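Local coordinates for protein Fc fragment of IgE receptor II (Bos taurus, PDB 6PWR) that probably serves as a low-affinity IgE receptor and, through its C-type lectin domain, holds a mannose-containing glycan by way of a calcium ion, at residues L69-I74 / G102-M107; L86-W91 / G112-A117. One frame throughout, in Å; residues are numbered along the deposited sequence.

Contact 1 (L69-I74 / G102-M107); sequences LRDLDI and GENCVM. With CA (calcium ion), chain D; CA (calcium ion), chain C; MAN (alpha-D-mannopyranose), chain B; NAG (2-acetamido-2-deoxy-beta-D-glucopyranose), chain E.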
ATOM      1  N   LEU A  69      -1.152   2.417  -4.463  1.00  4.02           N
ATOM      2  CA  LEU A  69      -1.584   3.738  -4.874  1.00  3.68           C
ATOM      3  C   LEU A  69      -0.496   4.291  -5.768  1.00  3.49           C
ATOM      4  O   LEU A  69       0.689   4.173  -5.447  1.00  4.77           O
ATOM      5  CB  LEU A  69      -1.784   4.624  -3.644  1.00  3.98           C
ATOM      6  CG  LEU A  69      -2.381   6.006  -3.885  1.00  4.47           C
ATOM      7  CD1 LEU A  69      -3.796   5.927  -4.441  1.00  5.56           C
ATOM      8  CD2 LEU A  69      -2.367   6.800  -2.594  1.00  5.31           C
ATOM      9  N   ARG A  70      -0.888   4.861  -6.899  1.00  4.19           N
ATOM     10  CA  ARG A  70       0.101   5.328  -7.856  1.00  5.03           C
ATOM     11  C   ARG A  70      -0.552   6.351  -8.767  1.00  5.53           C
ATOM     12  O   ARG A  70      -1.764   6.309  -8.992  1.00  6.49           O
ATOM     13  CB  ARG A  70       0.707   4.171  -8.668  1.00  8.34           C
ATOM     14  CG  ARG A  70      -0.180   3.568  -9.737  1.00 11.29           C
ATOM     15  CD  ARG A  70      -1.324   2.774  -9.143  1.00 12.44           C
ATOM     16  NE  ARG A  70      -1.663   1.641  -9.988  1.00 12.77           N
ATOM     17  CZ  ARG A  70      -2.822   0.996  -9.941  1.00 17.79           C
ATOM     18  NH1 ARG A  70      -3.767   1.382  -9.092  1.00 14.53           N
ATOM     19  NH2 ARG A  70      -3.036  -0.031 -10.747  1.00 16.23           N
ATOM     20  N   ASP A  71       0.255   7.272  -9.279  1.00  4.96           N
ATOM     21  CA  ASP A  71      -0.190   8.210 -10.307  1.00  4.82           C
ATOM     22  C   ASP A  71       0.588   7.987 -11.594  1.00  6.68           C
ATOM     23  O   ASP A  71       0.890   8.924 -12.334  1.00  9.12           O
ATOM     24  CB  ASP A  71      -0.197   9.669  -9.831  1.00  5.92           C
ATOM     25  CG  ASP A  71       1.202  10.270  -9.649  1.00  6.07           C
ATOM     26  OD1 ASP A  71       2.179   9.541  -9.436  1.00  6.49           O
ATOM     27  OD2 ASP A  71       1.330  11.514  -9.722  1.00  6.57           O
ATOM     28  N   LEU A  72       0.886   6.719 -11.875  1.00  6.88           N
ATOM     29  CA  LEU A  72       1.678   6.354 -13.045  1.00  8.80           C
ATOM     30  C   LEU A  72       0.999   6.762 -14.342  1.00 10.15           C
ATOM     31  O   LEU A  72       1.662   7.228 -15.275  1.00 11.47           O
ATOM     32  CB  LEU A  72       1.935   4.851 -13.041  1.00  9.33           C
ATOM     33  CG  LEU A  72       3.104   4.435 -12.162  1.00  8.43           C
ATOM     34  CD1 LEU A  72       3.086   2.943 -11.903  1.00 10.33           C
ATOM     35  CD2 LEU A  72       4.400   4.849 -12.831  1.00  9.98           C
ATOM     36  N   ASP A  73      -0.317   6.588 -14.433  1.00 10.83           N
ATOM     37  CA  ASP A  73      -0.994   6.834 -15.702  1.00 14.18           C
ATOM     38  C   ASP A  73      -1.082   8.322 -16.003  1.00 17.90           C
ATOM     39  O   ASP A  73      -0.634   8.787 -17.060  1.00 18.86           O
ATOM     40  CB  ASP A  73      -2.374   6.182 -15.686  1.00 19.12           C
ATOM     41  CG  ASP A  73      -2.288   4.674 -15.686  1.00 22.62           C
ATOM     42  OD1 ASP A  73      -1.501   4.136 -16.497  1.00 24.37           O
ATOM     43  OD2 ASP A  73      -2.980   4.027 -14.868  1.00 26.91           O
ATOM     44  N   ILE A  74      -1.653   9.090 -15.082  1.00 13.58           N
ATOM     45  CA  ILE A  74      -1.785  10.530 -15.232  1.00 12.59           C
ATOM     46  C   ILE A  74      -1.221  11.156 -13.972  1.00 11.39           C
ATOM     47  O   ILE A  74      -1.696  10.862 -12.867  1.00  9.80           O
ATOM     48  CB  ILE A  74      -3.244  10.959 -15.434  1.00 13.86           C
ATOM     49  CG1 ILE A  74      -3.833  10.289 -16.676  1.00 15.85           C
ATOM     50  CG2 ILE A  74      -3.326  12.475 -15.549  1.00 16.42           C
ATOM     51  CD1 ILE A  74      -3.277  10.828 -17.980  1.00 21.73           C
ATOM     52  N   GLY A 102      10.530  12.493 -10.667  1.00  9.64           N
ATOM     53  CA  GLY A 102       9.147  12.079 -10.703  1.00  8.85           C
ATOM     54  C   GLY A 102       8.950  10.910  -9.767  1.00  7.87           C
ATOM     55  O   GLY A 102       9.714   9.939  -9.786  1.00  9.46           O
ATOM     56  N   GLU A 103       7.930  11.004  -8.930  1.00  5.45           N
ATOM     57  CA  GLU A 103       7.624   9.977  -7.944  1.00  5.02           C
ATOM     58  C   GLU A 103       6.182   9.585  -8.178  1.00  5.25           C
ATOM     59  O   GLU A 103       5.271  10.392  -7.968  1.00  5.11           O
ATOM     60  CB  GLU A 103       7.846  10.513  -6.535  1.00  5.53           C
ATOM     61  CG  GLU A 103       9.296  10.851  -6.282  1.00  5.04           C
ATOM     62  CD  GLU A 103       9.546  11.285  -4.862  1.00  5.93           C
ATOM     63  OE1 GLU A 103       8.743  12.076  -4.341  1.00  5.74           O
ATOM     64  OE2 GLU A 103      10.539  10.830  -4.259  1.00  5.85           O
ATOM     65  N   ASN A 104       5.971   8.362  -8.628  1.00  4.42           N
ATOM     66  CA  ASN A 104       4.652   7.975  -9.081  1.00  5.67           C
ATOM     67  C   ASN A 104       4.070   6.788  -8.349  1.00  5.51           C
ATOM     68  O   ASN A 104       2.971   6.344  -8.705  1.00  5.73           O
ATOM     69  CB  ASN A 104       4.664   7.742 -10.592  1.00  5.80           C
ATOM     70  CG  ASN A 104       5.213   8.933 -11.336  1.00  4.94           C
ATOM     71  OD1 ASN A 104       4.958  10.081 -10.975  1.00  6.15           O
ATOM     72  ND2 ASN A 104       5.993   8.668 -12.366  1.00  6.38           N
ATOM     73  N   CYS A 105       4.762   6.275  -7.342  1.00  4.75           N
ATOM     74  CA  CYS A 105       4.312   5.117  -6.591  1.00  4.56           C
ATOM     75  C   CYS A 105       4.319   5.472  -5.117  1.00  4.87           C
ATOM     76  O   CYS A 105       5.258   6.112  -4.632  1.00  7.26           O
ATOM     77  CB  CYS A 105       5.257   3.940  -6.838  1.00  5.74           C
ATOM     78  SG  CYS A 105       5.141   3.308  -8.518  1.00  6.67           S
ATOM     79  N   VAL A 106       3.300   5.050  -4.392  1.00  4.07           N
ATOM     80  CA  VAL A 106       3.138   5.498  -3.018  1.00  4.52           C
ATOM     81  C   VAL A 106       3.595   4.429  -2.042  1.00  4.08           C
ATOM     82  O   VAL A 106       3.322   3.230  -2.202  1.00  3.53           O
ATOM     83  CB  VAL A 106       1.700   5.952  -2.741  1.00  4.14           C
ATOM     84  CG1 VAL A 106       1.568   6.452  -1.316  1.00  4.72           C
ATOM     85  CG2 VAL A 106       1.308   7.047  -3.721  1.00  4.50           C
ATOM     86  N   MET A 107       4.295   4.884  -1.020  1.00  3.86           N
ATOM     87  CA  MET A 107       4.703   4.056   0.091  1.00  3.71           C
ATOM     88  C   MET A 107       4.132   4.622   1.380  1.00  3.56           C
ATOM     89  O   MET A 107       3.784   5.804   1.481  1.00  4.09           O
ATOM     90  CB  MET A 107       6.230   4.039   0.229  1.00  4.59           C
ATOM     91  CG  MET A 107       6.787   5.422   0.537  1.00  5.61           C
ATOM     92  SD  MET A 107       8.577   5.516   0.643  1.00  5.29           S
ATOM     93  CE  MET A 107       8.874   4.546   2.112  1.00  6.07           C
TER
HETATM   94 CA    CA D 302       3.786  11.593  -9.497  1.00  5.69          CA
HETATM   95 CA    CA C 301       7.781  12.282  -2.170  1.00  4.63          CA
HETATM   96  C1  MAN B   1      13.073  11.903   0.226  1.00  8.52           C
HETATM   97  C2  MAN B   1      12.080  11.024  -0.545  1.00  7.14           C
HETATM   98  C3  MAN B   1      10.978  11.898  -1.136  1.00  6.95           C
HETATM   99  C4  MAN B   1      10.329  12.709  -0.045  1.00  6.35           C
HETATM  100  C5  MAN B   1      11.385  13.596   0.616  1.00  7.96           C
HETATM  101  C6  MAN B   1      10.818  14.420   1.755  1.00  8.99           C
HETATM  102  O1  MAN B   1      13.782  12.631  -0.737  1.00  9.68           O
HETATM  103  O2  MAN B   1      11.397  10.194   0.357  1.00  5.99           O
HETATM  104  O3  MAN B   1       9.969  11.132  -1.768  1.00  5.39           O
HETATM  105  O4  MAN B   1       9.300  13.497  -0.607  1.00  6.09           O
HETATM  106  O5  MAN B   1      12.425  12.749   1.159  1.00  8.67           O
HETATM  107  O6  MAN B   1      11.855  15.260   2.274  1.00 11.56           O
HETATM  108  C1  NAG E   2      12.108   8.995   0.631  1.00  7.99           C
HETATM  109  C2  NAG E   2      11.659   8.497   1.997  1.00  8.24           C
HETATM  110  C3  NAG E   2      12.350   7.183   2.321  1.00  8.17           C
HETATM  111  C4  NAG E   2      12.166   6.187   1.183  1.00  6.81           C
HETATM  112  C5  NAG E   2      12.526   6.811  -0.163  1.00  5.74           C
HETATM  113  C6  NAG E   2      12.177   5.919  -1.330  1.00  6.21           C
HETATM  114  C7  NAG E   2      11.015  10.402   3.414  1.00 11.26           C
HETATM  115  C8  NAG E   2      11.455  11.355   4.486  1.00 15.40           C
HETATM  116  N2  NAG E   2      11.919   9.491   3.030  1.00  9.95           N
HETATM  117  O3  NAG E   2      11.791   6.648   3.516  1.00 10.39           O
HETATM  118  O4  NAG E   2      13.007   5.064   1.403  1.00  7.26           O
HETATM  119  O5  NAG E   2      11.798   8.032  -0.345  1.00  5.75           O
HETATM  120  O6  NAG E   2      12.688   6.427  -2.555  1.00  6.73           O
HETATM  121  O7  NAG E   2       9.888  10.447   2.930  1.00  9.51           O
HETATM  122  O   HOH W   1       3.299  12.479  -7.360  1.00  6.47           O

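Contact 2 (L86-W91 / G112-A117); sequences LDYSNW and GKWNDA. With CA (calcium ion), chain C; MAN (alpha-D-mannopyranose), chain B; NAG (2-acetamido-2-deoxy-beta-D-glucopyranose), chain E.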
ATOM      1  N   LEU A  86     -10.975   8.131  -4.082  1.00  9.26           N
ATOM      2  CA  LEU A  86      -9.963   8.738  -3.217  1.00  9.30           C
ATOM      3  C   LEU A  86     -10.652   9.406  -2.027  1.00  9.80           C
ATOM      4  O   LEU A  86     -10.754  10.632  -1.930  1.00 11.59           O
ATOM      5  CB  LEU A  86      -9.140   9.739  -4.014  1.00 10.86           C
ATOM      6  CG  LEU A  86      -8.511   9.234  -5.314  1.00 11.01           C
ATOM      7  CD1 LEU A  86      -7.640  10.309  -5.938  1.00 12.35           C
ATOM      8  CD2 LEU A  86      -7.717   7.954  -5.084  1.00 11.58           C
ATOM      9  N   ASP A  87     -11.116   8.570  -1.096  1.00  7.94           N
ATOM     10  CA  ASP A  87     -11.985   9.009  -0.009  1.00  8.27           C
ATOM     11  C   ASP A  87     -11.291   9.083   1.344  1.00  7.64           C
ATOM     12  O   ASP A  87     -11.937   9.427   2.340  1.00 10.03           O
ATOM     13  CB  ASP A  87     -13.235   8.125   0.084  1.00 11.57           C
ATOM     14  CG  ASP A  87     -12.912   6.641   0.178  1.00 11.96           C
ATOM     15  OD1 ASP A  87     -11.739   6.270   0.342  1.00  9.12           O
ATOM     16  OD2 ASP A  87     -13.855   5.824   0.088  1.00 18.01           O
ATOM     17  N   TYR A  88     -10.004   8.766   1.412  1.00  5.69           N
ATOM     18  CA  TYR A  88      -9.252   8.848   2.651  1.00  4.93           C
ATOM     19  C   TYR A  88      -7.792   9.041   2.273  1.00  3.96           C
ATOM     20  O   TYR A  88      -7.288   8.329   1.403  1.00  4.70           O
ATOM     21  CB  TYR A  88      -9.409   7.563   3.484  1.00  5.82           C
ATOM     22  CG  TYR A  88      -8.431   7.590   4.616  1.00  4.95           C
ATOM     23  CD1 TYR A  88      -8.698   8.330   5.756  1.00  5.73           C
ATOM     24  CD2 TYR A  88      -7.190   6.973   4.504  1.00  5.47           C
ATOM     25  CE1 TYR A  88      -7.778   8.426   6.771  1.00  5.87           C
ATOM     26  CE2 TYR A  88      -6.265   7.066   5.506  1.00  5.84           C
ATOM     27  CZ  TYR A  88      -6.560   7.798   6.632  1.00  4.73           C
ATOM     28  OH  TYR A  88      -5.618   7.877   7.615  1.00  6.43           O
ATOM     29  N   SER A  89      -7.111   9.989   2.909  1.00  4.62           N
ATOM     30  CA  SER A  89      -5.677  10.109   2.709  1.00  4.37           C
ATOM     31  C   SER A  89      -4.944  10.198   4.037  1.00  4.13           C
ATOM     32  O   SER A  89      -5.487  10.612   5.063  1.00  4.77           O
ATOM     33  CB  SER A  89      -5.317  11.319   1.845  1.00  4.93           C
ATOM     34  OG  SER A  89      -5.755  12.520   2.456  1.00  4.36           O
ATOM     35  N   ASN A  90      -3.676   9.833   3.977  1.00  4.41           N
ATOM     36  CA  ASN A  90      -2.796   9.914   5.125  1.00  4.03           C
ATOM     37  C   ASN A  90      -1.431  10.419   4.700  1.00  3.43           C
ATOM     38  O   ASN A  90      -0.402   9.894   5.133  1.00  4.17           O
ATOM     39  CB  ASN A  90      -2.682   8.559   5.812  1.00  4.30           C
ATOM     40  CG  ASN A  90      -2.069   8.664   7.184  1.00  4.76           C
ATOM     41  OD1 ASN A  90      -2.354   9.602   7.925  1.00  5.91           O
ATOM     42  ND2 ASN A  90      -1.215   7.707   7.532  1.00  5.82           N
ATOM     43  N   TRP A  91      -1.400  11.437   3.841  1.00  4.23           N
ATOM     44  CA  TRP A  91      -0.137  11.947   3.325  1.00  4.23           C
ATOM     45  C   TRP A  91       0.724  12.541   4.429  1.00  4.99           C
ATOM     46  O   TRP A  91       0.254  13.335   5.250  1.00  4.59           O
ATOM     47  CB  TRP A  91      -0.404  13.041   2.295  1.00  4.19           C
ATOM     48  CG  TRP A  91      -1.077  12.582   1.069  1.00  3.97           C
ATOM     49  CD1 TRP A  91      -2.328  12.911   0.649  1.00  5.63           C
ATOM     50  CD2 TRP A  91      -0.517  11.735   0.062  1.00  4.18           C
ATOM     51  NE1 TRP A  91      -2.594  12.301  -0.549  1.00  5.67           N
ATOM     52  CE2 TRP A  91      -1.499  11.572  -0.932  1.00  4.86           C
ATOM     53  CE3 TRP A  91       0.720  11.103  -0.096  1.00  4.84           C
ATOM     54  CZ2 TRP A  91      -1.283  10.809  -2.077  1.00  6.59           C
ATOM     55  CZ3 TRP A  91       0.931  10.340  -1.229  1.00  5.56           C
ATOM     56  CH2 TRP A  91      -0.065  10.208  -2.208  1.00  6.05           C
ATOM     57  N   GLY A 112       3.590   5.141   8.962  1.00  6.09           N
ATOM     58  CA  GLY A 112       2.321   4.959   8.301  1.00  6.46           C
ATOM     59  C   GLY A 112       1.907   6.099   7.391  1.00  5.69           C
ATOM     60  O   GLY A 112       0.997   5.921   6.577  1.00  5.03           O
ATOM     61  N   LYS A 113       2.544   7.263   7.503  1.00  4.58           N
ATOM     62  CA  LYS A 113       2.215   8.382   6.629  1.00  4.48           C
ATOM     63  C   LYS A 113       2.682   8.091   5.214  1.00  3.90           C
ATOM     64  O   LYS A 113       3.691   7.414   4.998  1.00  4.96           O
ATOM     65  CB  LYS A 113       2.881   9.658   7.133  1.00  5.04           C
ATOM     66  CG  LYS A 113       2.348  10.126   8.480  1.00  5.82           C
ATOM     67  CD  LYS A 113       0.948  10.686   8.345  1.00  6.19           C
ATOM     68  CE  LYS A 113       0.392  11.177   9.666  1.00  8.06           C
ATOM     69  NZ  LYS A 113      -1.003  11.659   9.491  1.00  9.53           N
ATOM     70  N   TRP A 114       1.940   8.602   4.241  1.00  3.54           N
ATOM     71  CA  TRP A 114       2.190   8.242   2.858  1.00  4.15           C
ATOM     72  C   TRP A 114       3.168   9.209   2.216  1.00  3.90           C
ATOM     73  O   TRP A 114       3.147  10.416   2.480  1.00  4.22           O
ATOM     74  CB  TRP A 114       0.907   8.261   2.042  1.00  4.67           C
ATOM     75  CG  TRP A 114      -0.202   7.422   2.551  1.00  3.43           C
ATOM     76  CD1 TRP A 114      -0.176   6.491   3.546  1.00  4.29           C
ATOM     77  CD2 TRP A 114      -1.540   7.465   2.071  1.00  3.88           C
ATOM     78  NE1 TRP A 114      -1.432   5.936   3.706  1.00  4.14           N
ATOM     79  CE2 TRP A 114      -2.287   6.532   2.817  1.00  3.97           C
ATOM     80  CE3 TRP A 114      -2.182   8.213   1.083  1.00  4.65           C
ATOM     81  CZ2 TRP A 114      -3.645   6.332   2.605  1.00  4.43           C
ATOM     82  CZ3 TRP A 114      -3.519   8.006   0.869  1.00  5.20           C
ATOM     83  CH2 TRP A 114      -4.241   7.077   1.621  1.00  4.57           C
ATOM     84  N   ASN A 115       4.014   8.666   1.351  1.00  4.02           N
ATOM     85  CA  ASN A 115       4.946   9.456   0.576  1.00  4.55           C
ATOM     86  C   ASN A 115       4.944   8.906  -0.837  1.00  3.75           C
ATOM     87  O   ASN A 115       4.967   7.686  -1.028  1.00  4.43           O
ATOM     88  CB  ASN A 115       6.349   9.291   1.161  1.00  4.75           C
ATOM     89  CG  ASN A 115       7.407   9.915   0.301  1.00  4.21           C
ATOM     90  OD1 ASN A 115       7.253  11.048  -0.145  1.00  4.33           O
ATOM     91  ND2 ASN A 115       8.482   9.169   0.033  1.00  5.17           N
ATOM     92  N   ASP A 116       4.921   9.788  -1.832  1.00  4.23           N
ATOM     93  CA  ASP A 116       5.218   9.323  -3.178  1.00  4.77           C
ATOM     94  C   ASP A 116       6.716   9.132  -3.342  1.00  3.84           C
ATOM     95  O   ASP A 116       7.518   9.942  -2.878  1.00  4.57           O
ATOM     96  CB  ASP A 116       4.640  10.239  -4.261  1.00  4.84           C
ATOM     97  CG  ASP A 116       5.141  11.675  -4.190  1.00  5.20           C
ATOM     98  OD1 ASP A 116       5.641  12.119  -3.135  1.00  4.28           O
ATOM     99  OD2 ASP A 116       4.977  12.366  -5.225  1.00  5.75           O
ATOM    100  N   ALA A 117       7.086   8.045  -3.993  1.00  3.91           N
ATOM    101  CA  ALA A 117       8.482   7.709  -4.169  1.00  4.49           C
ATOM    102  C   ALA A 117       8.719   7.282  -5.604  1.00  4.61           C
ATOM    103  O   ALA A 117       7.791   6.938  -6.339  1.00  5.12           O
ATOM    104  CB  ALA A 117       8.920   6.586  -3.222  1.00  5.22           C
TER
HETATM  105 CA    CA C 301       7.781  12.282  -2.170  1.00  4.63          CA
HETATM  106  C1  MAN B   1      13.073  11.903   0.226  1.00  8.52           C
HETATM  107  C2  MAN B   1      12.080  11.024  -0.545  1.00  7.14           C
HETATM  108  C3  MAN B   1      10.978  11.898  -1.136  1.00  6.95           C
HETATM  109  C4  MAN B   1      10.329  12.709  -0.045  1.00  6.35           C
HETATM  110  C5  MAN B   1      11.385  13.596   0.616  1.00  7.96           C
HETATM  111  C6  MAN B   1      10.818  14.420   1.755  1.00  8.99           C
HETATM  112  O1  MAN B   1      13.782  12.631  -0.737  1.00  9.68           O
HETATM  113  O2  MAN B   1      11.397  10.194   0.357  1.00  5.99           O
HETATM  114  O3  MAN B   1       9.969  11.132  -1.768  1.00  5.39           O
HETATM  115  O4  MAN B   1       9.300  13.497  -0.607  1.00  6.09           O
HETATM  116  O5  MAN B   1      12.425  12.749   1.159  1.00  8.67           O
HETATM  117  O6  MAN B   1      11.855  15.260   2.274  1.00 11.56           O
HETATM  118  C1  NAG E   2      12.108   8.995   0.631  1.00  7.99           C
HETATM  119  C2  NAG E   2      11.659   8.497   1.997  1.00  8.24           C
HETATM  120  C3  NAG E   2      12.350   7.183   2.321  1.00  8.17           C
HETATM  121  C4  NAG E   2      12.166   6.187   1.183  1.00  6.81           C
HETATM  122  C5  NAG E   2      12.526   6.811  -0.163  1.00  5.74           C
HETATM  123  C6  NAG E   2      12.177   5.919  -1.330  1.00  6.21           C
HETATM  124  C7  NAG E   2      11.015  10.402   3.414  1.00 11.26           C
HETATM  125  C8  NAG E   2      11.455  11.355   4.486  1.00 15.40           C
HETATM  126  N2  NAG E   2      11.919   9.491   3.030  1.00  9.95           N
HETATM  127  O3  NAG E   2      11.791   6.648   3.516  1.00 10.39           O
HETATM  128  O4  NAG E   2      13.007   5.064   1.403  1.00  7.26           O
HETATM  129  O5  NAG E   2      11.798   8.032  -0.345  1.00  5.75           O
HETATM  130  O6  NAG E   2      12.688   6.427  -2.555  1.00  6.73           O
HETATM  131  O7  NAG E   2       9.888  10.447   2.930  1.00  9.51           O
HETATM  132  O   HOH W   2      -1.095  13.721   7.568  1.00  8.58           O

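Contact 1 (L69-I74 / G102-M107)
Leu69 lies alongside Val106, the two side chains pointing the same way, so that its CB, CG and CD2 run along the CG2 branch of the valine. Leu69 CB comes to 3.8 Å from Val106 CB, and Phe78 and Trp114 pack on both residues. The strands that carry the pair run antiparallel: Val106 N donates to Leu69 O (2.9 Å) and Asp71 N to Asn104 O (2.9 Å), bracketing the non-hydrogen-bonded pair Arg70 and Cys105. Asn104 and Cys105 both face Ala117 on the next strand, a classic beta bulge at the point where the chain leaves its calcium-binding loop. Asp71 has CG wedged between its backbone N and carbonyl carbon (chi1 71°), which turns the carboxylate to the calcium ion. It grips the metal with both oxygens, OD1 at 2.6 Å and OD2 at 2.5 Å, and OD2 is also held by Gly76. Glu103 O binds the same ion at 2.5 Å, with Glu75, Asp98 and a water among the other ligands. Leu72 packs on Asn104 and Cys105, with CD2 3.7 Å from Asn104 CB and CD1 4.0 Å from Cys105 SG, the sulfur disulfide-bonded to Cys119. Acidic groups gathered this closely would probably repel one another without the ion, so calcium plausibly fastens Asp71 to the loop that supplies Glu103 to the sugar-binding calcium.

Contact 2 (L86-W91 / G112-A117)
With CG swung to the far side of its backbone N (chi1 -166°), Asn90 sets its CB over the five-membered ring of Trp114, whose own chi1 of -55° lays one face of the indole against the backbone of Ser89 and Asn90. The result is a CH-pi contact, 3.7 Å from Asn90 CB to the centre of that ring, and the peptide entering Asn90 covers the same face. Trp91 meets the other tryptophan edge-to-face: Trp114 presents its CE3 edge over the middle of the Trp91 ring, the planes 80° apart. Tyr88 comes obliquely to the CZ2 corner of Trp114 (CE2 to CZ2, 4.0 Å), while the indole NE1 is hydrogen-bonded to Gln53. Hydrogen bonds also hold the loop. Trp114 N donates to Asn90 O at 2.8 Å, Lys113 NZ to Asn90 OD1 at 2.9 Å, and Asn90 ND2 makes a weak bond to Gly112 O; a water joins Lys113 NZ to Trp91 O. Next along the strand, Asn115 OD1 (2.4 Å) and both Asp116 OD1 and O bind the calcium that holds mannose, and Asn115 ND2 donates to mannose O3. Trp114, Asn115 and Asp116 form the WND signature of C-type lectins, completed at the metal by Glu95, Asn97 and Glu103.

From the N terminus the segments come in the order 69-74, 86-91, 102-107, 112-117, so the two contacts cross rather than nest. Contact 1 closes a loop of 27 residues that contains 86-91; contact 2 closes one of 20 residues that contains 102-107. Contact 2 ties the early part of the long, largely irregular excursion between strands 77-80 and 105-108 to strand 114-117, and contact 1 ties its end to strand 65-71; between them the excursion carries Glu95, Asn97 and Asp98. Cys105 O and Ala117 N, 2.7 Å apart, probably form a hydrogen bond. The principle illustrated is that crossing closures can shape a ligand-binding loop: both contacts supply ligands to the calcium that holds mannose.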